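Local coordinates for phospholipase C-beta (PLC-beta) (Sepia officinalis, PDB 3QR0), which is a multidomain phospholipase C-beta, combining PH, EF-hand-like, TIM-barrel and C2 domains in one chain that carries a calcium ion, at residues A[657-671]-A[688-702]. Numbering follows the deposited sequence.
Sequences ISAQFLSDKQISSYV and KTKIIENNGMDPYYD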
ATOM      1  N   ILE A 657     -14.168  -1.102 -19.330  1.00 25.86           N
ATOM      2  CA  ILE A 657     -14.128  -1.311 -20.777  1.00 26.27           C
ATOM      3  C   ILE A 657     -13.397  -2.600 -21.132  1.00 26.12           C
ATOM      4  O   ILE A 657     -13.948  -3.465 -21.818  1.00 26.64           O
ATOM      5  CB  ILE A 657     -13.465  -0.108 -21.489  1.00 26.48           C
ATOM      6  CG1 ILE A 657     -14.306   1.158 -21.273  1.00 26.99           C
ATOM      7  CG2 ILE A 657     -13.327  -0.363 -22.978  1.00 27.15           C
ATOM      8  CD1 ILE A 657     -13.596   2.430 -21.675  1.00 26.61           C
ATOM      9  N   SER A 658     -12.164  -2.733 -20.654  1.00 25.32           N
ATOM     10  CA  SER A 658     -11.347  -3.892 -20.975  1.00 25.50           C
ATOM     11  C   SER A 658     -10.260  -4.114 -19.930  1.00 24.52           C
ATOM     12  O   SER A 658     -10.121  -3.336 -18.991  1.00 23.51           O
ATOM     13  CB  SER A 658     -10.710  -3.712 -22.355  1.00 26.01           C
ATOM     14  OG  SER A 658      -9.774  -2.649 -22.349  1.00 25.97           O
ATOM     15  N   ALA A 659      -9.508  -5.195 -20.098  1.00 24.62           N
ATOM     16  CA  ALA A 659      -8.338  -5.465 -19.269  1.00 24.40           C
ATOM     17  C   ALA A 659      -7.229  -6.055 -20.119  1.00 24.86           C
ATOM     18  O   ALA A 659      -7.490  -6.623 -21.176  1.00 25.57           O
ATOM     19  CB  ALA A 659      -8.688  -6.402 -18.121  1.00 23.82           C
ATOM     20  N   GLN A 660      -5.991  -5.895 -19.658  1.00 25.05           N
ATOM     21  CA  GLN A 660      -4.823  -6.403 -20.361  1.00 25.65           C
ATOM     22  C   GLN A 660      -3.956  -7.242 -19.435  1.00 25.74           C
ATOM     23  O   GLN A 660      -3.744  -6.880 -18.278  1.00 24.91           O
ATOM     24  CB  GLN A 660      -3.981  -5.255 -20.920  1.00 25.77           C
ATOM     25  CG  GLN A 660      -4.722  -4.354 -21.913  1.00 26.53           C
ATOM     26  CD  GLN A 660      -5.609  -3.333 -21.237  1.00 26.51           C
ATOM     27  OE1 GLN A 660      -5.182  -2.640 -20.307  1.00 27.83           O
ATOM     28  NE2 GLN A 660      -6.857  -3.234 -21.694  1.00 27.15           N
ATOM     29  N   PHE A 661      -3.462  -8.359 -19.962  1.00 26.54           N
ATOM     30  CA  PHE A 661      -2.442  -9.172 -19.305  1.00 27.14           C
ATOM     31  C   PHE A 661      -2.825  -9.583 -17.895  1.00 27.08           C
ATOM     32  O   PHE A 661      -2.030  -9.460 -16.970  1.00 26.31           O
ATOM     33  CB  PHE A 661      -1.104  -8.433 -19.289  1.00 26.99           C
ATOM     34  CG  PHE A 661      -0.622  -8.036 -20.645  1.00 28.29           C
ATOM     35  CD1 PHE A 661      -0.237  -8.998 -21.563  1.00 30.94           C
ATOM     36  CD2 PHE A 661      -0.546  -6.700 -21.005  1.00 29.88           C
ATOM     37  CE1 PHE A 661       0.213  -8.636 -22.822  1.00 31.51           C
ATOM     38  CE2 PHE A 661      -0.090  -6.332 -22.255  1.00 30.81           C
ATOM     39  CZ  PHE A 661       0.286  -7.301 -23.167  1.00 30.96           C
ATOM     40  N   LEU A 662      -4.050 -10.067 -17.737  1.00 27.98           N
ATOM     41  CA  LEU A 662      -4.508 -10.535 -16.432  1.00 28.66           C
ATOM     42  C   LEU A 662      -3.784 -11.803 -15.996  1.00 29.83           C
ATOM     43  O   LEU A 662      -3.615 -12.032 -14.803  1.00 29.68           O
ATOM     44  CB  LEU A 662      -6.014 -10.786 -16.439  1.00 28.52           C
ATOM     45  CG  LEU A 662      -6.896  -9.547 -16.567  1.00 28.10           C
ATOM     46  CD1 LEU A 662      -8.353  -9.967 -16.463  1.00 27.59           C
ATOM     47  CD2 LEU A 662      -6.551  -8.494 -15.507  1.00 26.05           C
ATOM     48  N   SER A 663      -3.360 -12.624 -16.956  1.00 31.74           N
ATOM     49  CA  SER A 663      -2.777 -13.923 -16.635  1.00 33.08           C
ATOM     50  C   SER A 663      -1.922 -14.501 -17.759  1.00 34.55           C
ATOM     51  O   SER A 663      -2.081 -14.146 -18.932  1.00 34.76           O
ATOM     52  CB  SER A 663      -3.896 -14.909 -16.292  1.00 33.58           C
ATOM     53  OG  SER A 663      -3.374 -16.201 -16.057  1.00 34.47           O
ATOM     54  N   ASP A 664      -1.034 -15.419 -17.382  1.00 35.70           N
ATOM     55  CA  ASP A 664      -0.201 -16.146 -18.346  1.00 37.18           C
ATOM     56  C   ASP A 664      -0.916 -17.372 -18.939  1.00 38.18           C
ATOM     57  O   ASP A 664      -0.353 -18.071 -19.787  1.00 39.07           O
ATOM     58  CB  ASP A 664       1.149 -16.546 -17.720  1.00 37.46           C
ATOM     59  CG  ASP A 664       1.009 -17.169 -16.335  1.00 38.50           C
ATOM     60  OD1 ASP A 664      -0.025 -17.810 -16.055  1.00 40.98           O
ATOM     61  OD2 ASP A 664       1.944 -17.009 -15.519  1.00 41.06           O
ATOM     62  N   LYS A 665      -2.147 -17.624 -18.492  1.00 38.34           N
ATOM     63  CA  LYS A 665      -2.990 -18.686 -19.053  1.00 39.08           C
ATOM     64  C   LYS A 665      -4.356 -18.126 -19.444  1.00 38.82           C
ATOM     65  O   LYS A 665      -4.701 -17.002 -19.079  1.00 38.16           O
ATOM     66  CB  LYS A 665      -3.141 -19.851 -18.064  1.00 39.46           C
ATOM     67  CG  LYS A 665      -3.541 -19.448 -16.644  1.00 40.21           C
ATOM     68  CD  LYS A 665      -3.729 -20.666 -15.741  1.00 42.42           C
ATOM     69  CE  LYS A 665      -4.207 -20.265 -14.344  1.00 43.08           C
ATOM     70  NZ  LYS A 665      -4.851 -21.405 -13.619  1.00 44.62           N
ATOM     71  N   GLN A 666      -5.121 -18.906 -20.204  1.00 39.16           N
ATOM     72  CA  GLN A 666      -6.452 -18.487 -20.649  1.00 39.15           C
ATOM     73  C   GLN A 666      -7.463 -18.642 -19.521  1.00 38.02           C
ATOM     74  O   GLN A 666      -8.033 -19.719 -19.341  1.00 39.25           O
ATOM     75  CB  GLN A 666      -6.915 -19.288 -21.876  1.00 40.33           C
ATOM     76  CG  GLN A 666      -6.393 -18.751 -23.198  1.00 41.70           C
ATOM     77  CD  GLN A 666      -7.028 -19.418 -24.404  1.00 44.02           C
ATOM     78  OE1 GLN A 666      -7.600 -20.506 -24.304  1.00 46.21           O
ATOM     79  NE2 GLN A 666      -6.935 -18.763 -25.554  1.00 45.73           N
ATOM     80  N   ILE A 667      -7.686 -17.562 -18.777  1.00 35.81           N
ATOM     81  CA  ILE A 667      -8.662 -17.547 -17.685  1.00 34.43           C
ATOM     82  C   ILE A 667      -9.973 -16.895 -18.118  1.00 33.67           C
ATOM     83  O   ILE A 667     -10.032 -16.202 -19.137  1.00 33.72           O
ATOM     84  CB  ILE A 667      -8.124 -16.796 -16.437  1.00 33.46           C
ATOM     85  CG1 ILE A 667      -7.805 -15.330 -16.762  1.00 32.92           C
ATOM     86  CG2 ILE A 667      -6.887 -17.492 -15.891  1.00 32.88           C
ATOM     87  CD1 ILE A 667      -7.800 -14.426 -15.553  1.00 31.98           C
ATOM     88  N   SER A 668     -11.022 -17.142 -17.341  1.00 32.68           N
ATOM     89  CA  SER A 668     -12.279 -16.416 -17.462  1.00 31.95           C
ATOM     90  C   SER A 668     -12.316 -15.412 -16.312  1.00 30.57           C
ATOM     91  O   SER A 668     -11.975 -15.763 -15.184  1.00 30.34           O
ATOM     92  CB  SER A 668     -13.465 -17.374 -17.377  1.00 32.66           C
ATOM     93  OG  SER A 668     -13.393 -18.352 -18.402  1.00 33.13           O
ATOM     94  N   SER A 669     -12.700 -14.171 -16.592  1.00 29.36           N
ATOM     95  CA  SER A 669     -12.624 -13.109 -15.586  1.00 27.85           C
ATOM     96  C   SER A 669     -13.845 -12.207 -15.549  1.00 27.54           C
ATOM     97  O   SER A 669     -14.621 -12.141 -16.501  1.00 27.64           O
ATOM     98  CB  SER A 669     -11.390 -12.242 -15.828  1.00 27.33           C
ATOM     99  OG  SER A 669     -11.536 -11.459 -17.000  1.00 27.00           O
ATOM    100  N   TYR A 670     -13.996 -11.513 -14.424  1.00 26.55           N
ATOM    101  CA  TYR A 670     -14.942 -10.416 -14.305  1.00 26.43           C
ATOM    102  C   TYR A 670     -14.360  -9.324 -13.413  1.00 25.23           C
ATOM    103  O   TYR A 670     -13.357  -9.530 -12.721  1.00 24.59           O
ATOM    104  CB  TYR A 670     -16.304 -10.902 -13.778  1.00 26.93           C
ATOM    105  CG  TYR A 670     -16.286 -11.533 -12.400  1.00 27.32           C
ATOM    106  CD1 TYR A 670     -16.294 -10.745 -11.251  1.00 27.60           C
ATOM    107  CD2 TYR A 670     -16.290 -12.916 -12.244  1.00 28.80           C
ATOM    108  CE1 TYR A 670     -16.289 -11.317  -9.983  1.00 27.45           C
ATOM    109  CE2 TYR A 670     -16.290 -13.500 -10.974  1.00 28.61           C
ATOM    110  CZ  TYR A 670     -16.289 -12.694  -9.850  1.00 28.60           C
ATOM    111  OH  TYR A 670     -16.275 -13.257  -8.590  1.00 28.18           O
ATOM    112  N   VAL A 671     -15.000  -8.164 -13.449  1.00 24.97           N
ATOM    113  CA  VAL A 671     -14.549  -7.000 -12.705  1.00 24.06           C
ATOM    114  C   VAL A 671     -15.690  -6.467 -11.854  1.00 24.35           C
ATOM    115  O   VAL A 671     -16.847  -6.436 -12.292  1.00 25.14           O
ATOM    116  CB  VAL A 671     -14.041  -5.897 -13.647  1.00 23.86           C
ATOM    117  CG1 VAL A 671     -13.496  -4.698 -12.843  1.00 22.61           C
ATOM    118  CG2 VAL A 671     -12.973  -6.461 -14.586  1.00 23.43           C
ATOM    119  N   LYS A 688     -20.974  -5.718 -10.980  1.00 27.12           N
ATOM    120  CA  LYS A 688     -20.142  -6.796 -11.494  1.00 26.96           C
ATOM    121  C   LYS A 688     -20.302  -6.876 -13.009  1.00 27.23           C
ATOM    122  O   LYS A 688     -21.422  -6.870 -13.502  1.00 27.64           O
ATOM    123  CB  LYS A 688     -20.573  -8.114 -10.848  1.00 27.45           C
ATOM    124  CG  LYS A 688     -19.812  -9.344 -11.317  1.00 28.08           C
ATOM    125  CD  LYS A 688     -20.283 -10.580 -10.565  1.00 30.05           C
ATOM    126  CE  LYS A 688     -19.915 -11.853 -11.289  1.00 31.01           C
ATOM    127  NZ  LYS A 688     -20.267 -13.051 -10.477  1.00 32.48           N
ATOM    128  N   THR A 689     -19.191  -6.959 -13.739  1.00 26.58           N
ATOM    129  CA  THR A 689     -19.240  -7.074 -15.196  1.00 27.07           C
ATOM    130  C   THR A 689     -19.674  -8.464 -15.617  1.00 27.99           C
ATOM    131  O   THR A 689     -19.700  -9.388 -14.810  1.00 27.67           O
ATOM    132  CB  THR A 689     -17.863  -6.826 -15.858  1.00 26.66           C
ATOM    133  OG1 THR A 689     -16.935  -7.840 -15.440  1.00 25.46           O
ATOM    134  CG2 THR A 689     -17.324  -5.445 -15.499  1.00 25.60           C
ATOM    135  N   LYS A 690     -19.990  -8.599 -16.898  1.00 28.98           N
ATOM    136  CA  LYS A 690     -20.099  -9.900 -17.523  1.00 30.18           C
ATOM    137  C   LYS A 690     -18.761 -10.641 -17.437  1.00 30.22           C
ATOM    138  O   LYS A 690     -17.706 -10.035 -17.235  1.00 29.18           O
ATOM    139  CB  LYS A 690     -20.523  -9.762 -18.993  1.00 31.13           C
ATOM    140  CG  LYS A 690     -19.496  -9.063 -19.905  1.00 30.97           C
ATOM    141  CD  LYS A 690     -19.977  -9.006 -21.361  1.00 32.29           C
ATOM    142  CE  LYS A 690     -21.103  -7.997 -21.570  1.00 32.41           C
ATOM    143  NZ  LYS A 690     -20.694  -6.607 -21.219  1.00 31.27           N
ATOM    144  N   ILE A 691     -18.818 -11.954 -17.611  1.00 31.17           N
ATOM    145  CA  ILE A 691     -17.623 -12.778 -17.656  1.00 31.45           C
ATOM    146  C   ILE A 691     -17.100 -12.852 -19.085  1.00 32.12           C
ATOM    147  O   ILE A 691     -17.854 -13.132 -20.013  1.00 32.78           O
ATOM    148  CB  ILE A 691     -17.901 -14.202 -17.150  1.00 31.94           C
ATOM    149  CG1 ILE A 691     -18.089 -14.190 -15.629  1.00 31.73           C
ATOM    150  CG2 ILE A 691     -16.758 -15.143 -17.544  1.00 32.15           C
ATOM    151  CD1 ILE A 691     -18.809 -15.410 -15.092  1.00 32.17           C
ATOM    152  N   ILE A 692     -15.810 -12.596 -19.263  1.00 31.89           N
ATOM    153  CA  ILE A 692     -15.174 -12.853 -20.543  1.00 32.78           C
ATOM    154  C   ILE A 692     -14.425 -14.167 -20.398  1.00 33.47           C
ATOM    155  O   ILE A 692     -13.541 -14.296 -19.547  1.00 32.76           O
ATOM    156  CB  ILE A 692     -14.240 -11.709 -20.968  1.00 32.37           C
ATOM    157  CG1 ILE A 692     -15.042 -10.414 -21.150  1.00 32.43           C
ATOM    158  CG2 ILE A 692     -13.529 -12.061 -22.266  1.00 32.69           C
ATOM    159  CD1 ILE A 692     -16.069 -10.472 -22.294  1.00 33.56           C
ATOM    160  N   GLU A 693     -14.806 -15.146 -21.213  1.00 34.94           N
ATOM    161  CA  GLU A 693     -14.309 -16.510 -21.078  1.00 35.96           C
ATOM    162  C   GLU A 693     -13.011 -16.725 -21.851  1.00 35.91           C
ATOM    163  O   GLU A 693     -12.843 -16.197 -22.954  1.00 36.32           O
ATOM    164  CB  GLU A 693     -15.368 -17.507 -21.567  1.00 37.31           C
ATOM    165  CG  GLU A 693     -16.646 -17.497 -20.736  1.00 39.05           C
ATOM    166  CD  GLU A 693     -17.652 -18.556 -21.158  1.00 43.04           C
ATOM    167  OE1 GLU A 693     -17.654 -18.955 -22.347  1.00 44.80           O
ATOM    168  OE2 GLU A 693     -18.457 -18.978 -20.295  1.00 45.78           O
ATOM    169  N   ASN A 694     -12.111 -17.507 -21.258  1.00 35.63           N
ATOM    170  CA  ASN A 694     -10.901 -18.004 -21.923  1.00 35.66           C
ATOM    171  C   ASN A 694     -10.090 -16.909 -22.613  1.00 35.04           C
ATOM    172  O   ASN A 694      -9.712 -17.033 -23.779  1.00 35.27           O
ATOM    173  CB  ASN A 694     -11.258 -19.120 -22.913  1.00 37.00           C
ATOM    174  CG  ASN A 694     -12.000 -20.284 -22.254  1.00 38.16           C
ATOM    175  OD1 ASN A 694     -12.960 -20.810 -22.812  1.00 41.52           O
ATOM    176  ND2 ASN A 694     -11.556 -20.685 -21.072  1.00 38.25           N
ATOM    177  N   ASN A 695      -9.835 -15.834 -21.878  1.00 33.83           N
ATOM    178  CA  ASN A 695      -8.989 -14.747 -22.356  1.00 33.28           C
ATOM    179  C   ASN A 695      -8.329 -14.061 -21.169  1.00 32.26           C
ATOM    180  O   ASN A 695      -8.973 -13.313 -20.438  1.00 32.11           O
ATOM    181  CB  ASN A 695      -9.809 -13.746 -23.179  1.00 33.28           C
ATOM    182  CG  ASN A 695      -8.940 -12.734 -23.924  1.00 32.68           C
ATOM    183  OD1 ASN A 695      -7.728 -12.644 -23.706  1.00 31.67           O
ATOM    184  ND2 ASN A 695      -9.568 -11.959 -24.806  1.00 29.67           N
ATOM    185  N   GLY A 696      -7.046 -14.346 -20.973  1.00 32.06           N
ATOM    186  CA  GLY A 696      -6.256 -13.706 -19.932  1.00 31.24           C
ATOM    187  C   GLY A 696      -5.402 -12.567 -20.457  1.00 31.04           C
ATOM    188  O   GLY A 696      -4.722 -11.902 -19.675  1.00 30.45           O
ATOM    189  N   MET A 697      -5.441 -12.335 -21.771  1.00 31.42           N
ATOM    190  CA  MET A 697      -4.531 -11.393 -22.428  1.00 31.56           C
ATOM    191  C   MET A 697      -5.199 -10.054 -22.741  1.00 30.57           C
ATOM    192  O   MET A 697      -4.629  -8.999 -22.461  1.00 29.68           O
ATOM    193  CB  MET A 697      -3.960 -12.019 -23.709  1.00 32.87           C
ATOM    194  CG  MET A 697      -2.888 -11.190 -24.414  1.00 35.11           C
ATOM    195  SD  MET A 697      -2.027 -12.120 -25.712  1.00 42.82           S
ATOM    196  CE  MET A 697      -0.889 -13.095 -24.725  1.00 40.00           C
ATOM    197  N   ASP A 698      -6.394 -10.091 -23.321  1.00 30.36           N
ATOM    198  CA  ASP A 698      -7.091  -8.858 -23.679  1.00 29.93           C
ATOM    199  C   ASP A 698      -8.621  -8.981 -23.664  1.00 29.98           C
ATOM    200  O   ASP A 698      -9.270  -8.714 -24.668  1.00 30.51           O
ATOM    201  CB  ASP A 698      -6.582  -8.334 -25.035  1.00 30.34           C
ATOM    202  CG  ASP A 698      -6.808  -9.310 -26.188  1.00 31.42           C
ATOM    203  OD1 ASP A 698      -7.278 -10.444 -25.964  1.00 31.76           O
ATOM    204  OD2 ASP A 698      -6.509  -8.928 -27.339  1.00 32.52           O
ATOM    205  N   PRO A 699      -9.201  -9.362 -22.510  1.00 29.48           N
ATOM    206  CA  PRO A 699     -10.661  -9.462 -22.413  1.00 29.76           C
ATOM    207  C   PRO A 699     -11.335  -8.109 -22.636  1.00 29.95           C
ATOM    208  O   PRO A 699     -10.849  -7.101 -22.130  1.00 29.53           O
ATOM    209  CB  PRO A 699     -10.889  -9.947 -20.976  1.00 29.23           C
ATOM    210  CG  PRO A 699      -9.656  -9.532 -20.229  1.00 28.39           C
ATOM    211  CD  PRO A 699      -8.544  -9.667 -21.224  1.00 28.68           C
ATOM    212  N   TYR A 700     -12.434  -8.094 -23.387  1.00 30.88           N
ATOM    213  CA  TYR A 700     -13.146  -6.852 -23.706  1.00 31.19           C
ATOM    214  C   TYR A 700     -14.548  -6.889 -23.102  1.00 31.42           C
ATOM    215  O   TYR A 700     -15.463  -7.466 -23.675  1.00 32.04           O
ATOM    216  CB  TYR A 700     -13.179  -6.655 -25.230  1.00 32.00           C
ATOM    217  CG  TYR A 700     -13.866  -5.393 -25.736  1.00 33.21           C
ATOM    218  CD1 TYR A 700     -13.712  -4.172 -25.086  1.00 33.86           C
ATOM    219  CD2 TYR A 700     -14.639  -5.419 -26.898  1.00 35.83           C
ATOM    220  CE1 TYR A 700     -14.334  -3.016 -25.561  1.00 34.43           C
ATOM    221  CE2 TYR A 700     -15.262  -4.267 -27.383  1.00 36.74           C
ATOM    222  CZ  TYR A 700     -15.096  -3.068 -26.708  1.00 36.00           C
ATOM    223  OH  TYR A 700     -15.703  -1.925 -27.168  1.00 37.30           O
ATOM    224  N   TYR A 701     -14.708  -6.275 -21.931  1.00 31.18           N
ATOM    225  CA  TYR A 701     -15.966  -6.358 -21.179  1.00 31.55           C
ATOM    226  C   TYR A 701     -17.036  -5.464 -21.794  1.00 32.39           C
ATOM    227  O   TYR A 701     -18.187  -5.876 -21.931  1.00 33.10           O
ATOM    228  CB  TYR A 701     -15.765  -5.982 -19.704  1.00 30.70           C
ATOM    229  CG  TYR A 701     -14.642  -6.735 -19.031  1.00 29.75           C
ATOM    230  CD1 TYR A 701     -14.819  -8.045 -18.576  1.00 29.19           C
ATOM    231  CD2 TYR A 701     -13.398  -6.146 -18.865  1.00 28.22           C
ATOM    232  CE1 TYR A 701     -13.777  -8.737 -17.963  1.00 28.66           C
ATOM    233  CE2 TYR A 701     -12.356  -6.828 -18.256  1.00 27.84           C
ATOM    234  CZ  TYR A 701     -12.548  -8.120 -17.809  1.00 27.57           C
ATOM    235  OH  TYR A 701     -11.498  -8.781 -17.210  1.00 26.15           O
ATOM    236  N   ASP A 702     -16.646  -4.242 -22.160  1.00 32.48           N
ATOM    237  CA  ASP A 702     -17.569  -3.254 -22.708  1.00 33.06           C
ATOM    238  C   ASP A 702     -18.851  -3.207 -21.877  1.00 33.20           C
ATOM    239  O   ASP A 702     -19.959  -3.389 -22.393  1.00 34.04           O
ATOM    240  CB  ASP A 702     -17.877  -3.577 -24.176  1.00 34.38           C
ATOM    241  CG  ASP A 702     -18.659  -2.477 -24.868  1.00 35.34           C
ATOM    242  OD1 ASP A 702     -18.510  -1.295 -24.494  1.00 36.91           O
ATOM    243  OD2 ASP A 702     -19.422  -2.799 -25.791  1.00 38.95           O
TER
HETATM  244  O   HOH W   1     -11.251 -12.944 -19.241  1.00 32.61           O
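With chi1 of -52°, Tyr701 sets its CG anti to its own carbonyl carbon and sends the ring in between the strands 650-660 and 669-676, while Ser669, at chi1 70°, holds OG between its backbone N and carbonyl carbon, facing the phenol. The two hydroxyls meet there, Ser669 OG to Tyr701 OH at 2.7 Å. Val671 CG2 lies over one face of the Tyr701 ring, offset toward the rim, 3.6 Å from Tyr701 CZ; Ala659 CB sits at the ring's edge, and Leu662 CD1 closes on the hydroxyl from the opposite direction, packing also on Pro699 CG. A water links Ser669 OG to the carbonyl oxygens of Ile692 and Asn695.

Further out, Lys688 runs extended across Tyr670, its CE 3.6 Å from the centroid of the Tyr670 ring and almost on the ring normal; NZ follows over the same face as a cation-pi partner. Next to it, Thr689 takes the place of a backbone acceptor: Val671 N gives its hydrogen to Thr689 OG1 (2.8 Å, 162°), and OG1 passes its own to Lys690 O. Mostly backbone bonds hold the rest, Ser669 pairing with Ile692 in antiparallel fashion and Phe661 N bonded to Met697 O, though Asn694 N uses Ser668 OG. Asn695 OD1 accepts Met697 N in an Asx turn, extended to an Asx motif by Asp698 N from the same face of the amide plane; Asp698 forms a salt bridge with Arg190 of helix 185-198.

This C2 loop leads from edge strand 686-688 of one sheet to edge strand 706-711 of the other, alongside the ends of 650-660 and 669-676. The buried phenol has a polar partner in Ser669, which water ties back to the loop backbone, so hydrogen bonding and apolar packing together fix the ring between the sheets.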